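Local coordinates for retropepsin-like aspartic endopeptidase domain-containing protein (Legionella pneumophila subsp. pneumophila str. Philadelphia 1, PDB 2PMA) that is of unknown function but has a retropepsin-like fold and may act as an aspartic peptidase, at residues Lys23-Ala28 and Pro120-Arg125. Numbering follows the deposited sequence.
Sequences KLDTGA and PLLLGR. With FMT (formic acid), chain H; ACT (acetate ion), chain E.
Lys23 and Leu122 pair in parallel, as do Leu24 and Leu123, and the backbone ladder between them is the tight half of this contact. Lys23 N donates to Leu121 O, Lys23 O takes Leu123 N at 2.8 Å, and Asp25 N donates to Leu123 O at 2.9 Å. On the buried face, Leu24 and Leu123 lie side by side, CD1 to CD1 at 4.1 Å, with Ile128 of helix 125-130 packed against Leu24. Asp25 turns across Leu122: with CG anti to the backbone N (chi1 -176°), its OD2 comes 3.6 Å from Leu122 CD1. Asp25-Thr26-Gly27 is the Asp-Thr-Gly signature of retropepsin-like aspartic peptidases, and the Leu-Leu-Gly of 122-124 beside it matches the hydrophobic-hydrophobic-Gly element of that fold. Asp25 OD1 accepts from Gly27 N at 3.0 Å, an Asx turn. Gly124 sits at the N-cap of the following helix, and Arg125 N donates to Ala28 O at 2.8 Å. Beyond this the packing opens to solvent. Arg125, bent at chi3 (-67°), sends NH1 to Thr26 O at 3.0 Å, the acceptor only 5° out of the guanidinium plane. NE donates to formic acid O2, and acetate OXT takes both NH2 and NH1, both molecules probably from the crystallisation liquor.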
ATOM      1  N   LYS A  23      -5.320   2.739  -6.293  1.00 25.02           N
ATOM      2  CA  LYS A  23      -6.741   3.020  -6.281  1.00 25.06           C
ATOM      3  C   LYS A  23      -7.157   3.370  -4.867  1.00 25.34           C
ATOM      4  O   LYS A  23      -6.788   2.690  -3.912  1.00 25.01           O
ATOM      5  CB  LYS A  23      -7.555   1.823  -6.801  1.00 25.76           C
ATOM      6  CG  LYS A  23      -9.054   2.111  -6.891  1.00 26.69           C
ATOM      7  CD  LYS A  23      -9.767   1.145  -7.799  1.00 30.36           C
ATOM      8  CE  LYS A  23      -9.880  -0.213  -7.123  1.00 31.66           C
ATOM      9  NZ  LYS A  23     -10.866  -1.069  -7.904  1.00 34.02           N
ATOM     10  N   LEU A  24      -7.909   4.461  -4.723  1.00 25.30           N
ATOM     11  CA  LEU A  24      -8.416   4.868  -3.405  1.00 25.27           C
ATOM     12  C   LEU A  24      -9.856   4.359  -3.327  1.00 26.01           C
ATOM     13  O   LEU A  24     -10.729   4.793  -4.098  1.00 24.81           O
ATOM     14  CB  LEU A  24      -8.345   6.392  -3.253  1.00 26.75           C
ATOM     15  CG  LEU A  24      -6.975   6.977  -2.879  1.00 25.92           C
ATOM     16  CD1 LEU A  24      -5.943   6.720  -3.970  1.00 28.51           C
ATOM     17  CD2 LEU A  24      -7.103   8.504  -2.629  1.00 25.46           C
ATOM     18  N   ASP A  25     -10.068   3.404  -2.421  1.00 25.43           N
ATOM     19  CA  ASP A  25     -11.229   2.531  -2.432  1.00 26.81           C
ATOM     20  C   ASP A  25     -11.957   2.674  -1.102  1.00 25.96           C
ATOM     21  O   ASP A  25     -11.589   2.046  -0.116  1.00 26.28           O
ATOM     22  CB  ASP A  25     -10.749   1.079  -2.602  1.00 27.62           C
ATOM     23  CG  ASP A  25     -11.888   0.074  -2.723  1.00 32.87           C
ATOM     24  OD1 ASP A  25     -13.056   0.416  -2.496  1.00 33.82           O
ATOM     25  OD2 ASP A  25     -11.612  -1.084  -3.091  1.00 37.90           O
ATOM     26  N   THR A  26     -13.022   3.471  -1.079  1.00 24.75           N
ATOM     27  CA  THR A  26     -13.738   3.715   0.180  1.00 24.83           C
ATOM     28  C   THR A  26     -14.597   2.496   0.605  1.00 25.13           C
ATOM     29  O   THR A  26     -15.080   2.452   1.729  1.00 26.23           O
ATOM     30  CB  THR A  26     -14.603   4.982   0.102  1.00 24.23           C
ATOM     31  OG1 THR A  26     -15.540   4.813  -0.964  1.00 24.14           O
ATOM     32  CG2 THR A  26     -13.726   6.224  -0.206  1.00 25.83           C
ATOM     33  N   GLY A  27     -14.746   1.502  -0.276  1.00 25.85           N
ATOM     34  CA  GLY A  27     -15.512   0.301   0.042  1.00 27.31           C
ATOM     35  C   GLY A  27     -14.752  -0.728   0.887  1.00 28.16           C
ATOM     36  O   GLY A  27     -15.347  -1.656   1.427  1.00 29.11           O
ATOM     37  N   ALA A  28     -13.449  -0.542   1.010  1.00 28.39           N
ATOM     38  CA  ALA A  28     -12.558  -1.458   1.774  1.00 29.13           C
ATOM     39  C   ALA A  28     -11.906  -0.741   2.961  1.00 28.19           C
ATOM     40  O   ALA A  28     -11.474   0.397   2.843  1.00 27.03           O
ATOM     41  CB  ALA A  28     -11.476  -1.956   0.851  1.00 29.54           C
ATOM     42  N   PRO A 120      -1.655  -1.942  -8.697  1.00 32.29           N
ATOM     43  CA  PRO A 120      -0.851  -2.758  -7.787  1.00 31.10           C
ATOM     44  C   PRO A 120      -1.037  -2.413  -6.305  1.00 30.08           C
ATOM     45  O   PRO A 120      -0.701  -3.244  -5.452  1.00 31.79           O
ATOM     46  CB  PRO A 120       0.609  -2.473  -8.247  1.00 30.49           C
ATOM     47  CG  PRO A 120       0.536  -1.170  -8.883  1.00 31.26           C
ATOM     48  CD  PRO A 120      -0.820  -1.060  -9.541  1.00 31.64           C
ATOM     49  N   LEU A 121      -1.542  -1.212  -6.001  1.00 29.27           N
ATOM     50  CA  LEU A 121      -1.684  -0.749  -4.614  1.00 28.52           C
ATOM     51  C   LEU A 121      -3.133  -0.285  -4.449  1.00 27.82           C
ATOM     52  O   LEU A 121      -3.651   0.438  -5.303  1.00 27.81           O
ATOM     53  CB  LEU A 121      -0.732   0.435  -4.344  1.00 27.80           C
ATOM     54  CG  LEU A 121      -0.792   1.095  -2.951  1.00 28.86           C
ATOM     55  CD1 LEU A 121      -0.575   0.092  -1.809  1.00 27.61           C
ATOM     56  CD2 LEU A 121       0.220   2.282  -2.844  1.00 29.47           C
ATOM     57  N   LEU A 122      -3.788  -0.722  -3.382  1.00 26.91           N
ATOM     58  CA  LEU A 122      -5.144  -0.249  -3.097  1.00 26.63           C
ATOM     59  C   LEU A 122      -5.065   0.405  -1.718  1.00 27.05           C
ATOM     60  O   LEU A 122      -4.559  -0.208  -0.767  1.00 26.32           O
ATOM     61  CB  LEU A 122      -6.083  -1.437  -3.103  1.00 28.44           C
ATOM     62  CG  LEU A 122      -7.586  -1.236  -2.944  1.00 31.31           C
ATOM     63  CD1 LEU A 122      -8.288  -2.472  -3.507  1.00 39.46           C
ATOM     64  CD2 LEU A 122      -7.959  -1.006  -1.464  1.00 34.80           C
ATOM     65  N   LEU A 123      -5.555   1.638  -1.600  1.00 24.42           N
ATOM     66  CA  LEU A 123      -5.592   2.336  -0.324  1.00 24.42           C
ATOM     67  C   LEU A 123      -7.044   2.360   0.116  1.00 25.19           C
ATOM     68  O   LEU A 123      -7.887   2.880  -0.594  1.00 25.58           O
ATOM     69  CB  LEU A 123      -5.056   3.767  -0.518  1.00 25.14           C
ATOM     70  CG  LEU A 123      -3.606   3.840  -1.014  1.00 25.37           C
ATOM     71  CD1 LEU A 123      -3.261   5.332  -1.184  1.00 29.53           C
ATOM     72  CD2 LEU A 123      -2.637   3.132   0.014  1.00 28.05           C
ATOM     73  N   GLY A 124      -7.333   1.774   1.274  1.00 24.37           N
ATOM     74  CA  GLY A 124      -8.702   1.675   1.756  1.00 23.29           C
ATOM     75  C   GLY A 124      -8.985   2.808   2.723  1.00 23.25           C
ATOM     76  O   GLY A 124      -8.233   3.793   2.774  1.00 23.40           O
ATOM     77  N   ARG A 125     -10.047   2.660   3.506  1.00 23.11           N
ATOM     78  CA  ARG A 125     -10.516   3.736   4.377  1.00 22.95           C
ATOM     79  C   ARG A 125      -9.486   4.117   5.422  1.00 24.50           C
ATOM     80  O   ARG A 125      -9.273   5.295   5.651  1.00 23.76           O
ATOM     81  CB  ARG A 125     -11.841   3.378   5.060  1.00 23.81           C
ATOM     82  CG  ARG A 125     -12.978   3.180   4.066  1.00 23.18           C
ATOM     83  CD  ARG A 125     -14.323   3.172   4.811  1.00 25.16           C
ATOM     84  NE  ARG A 125     -14.484   1.995   5.696  1.00 27.82           N
ATOM     85  CZ  ARG A 125     -14.842   0.774   5.302  1.00 28.29           C
ATOM     86  NH1 ARG A 125     -15.062   0.497   4.022  1.00 27.49           N
ATOM     87  NH2 ARG A 125     -14.995  -0.194   6.203  1.00 30.82           N
TER
HETATM   88  C   FMT H 304     -13.612   1.735   8.963  1.00 62.82           C
HETATM   89  O1  FMT H 304     -14.534   0.963   9.270  1.00 62.68           O
HETATM   90  O2  FMT H 304     -13.722   2.742   8.249  1.00 62.12           O
HETATM   91  C   ACT E 205     -14.944  -3.206   5.151  1.00 62.60           C
HETATM   92  O   ACT E 205     -14.815  -3.247   6.400  1.00 62.84           O
HETATM   93  OXT ACT E 205     -15.884  -2.481   4.716  1.00 62.65           O
HETATM   94  CH3 ACT E 205     -14.019  -3.984   4.254  1.00 61.95           C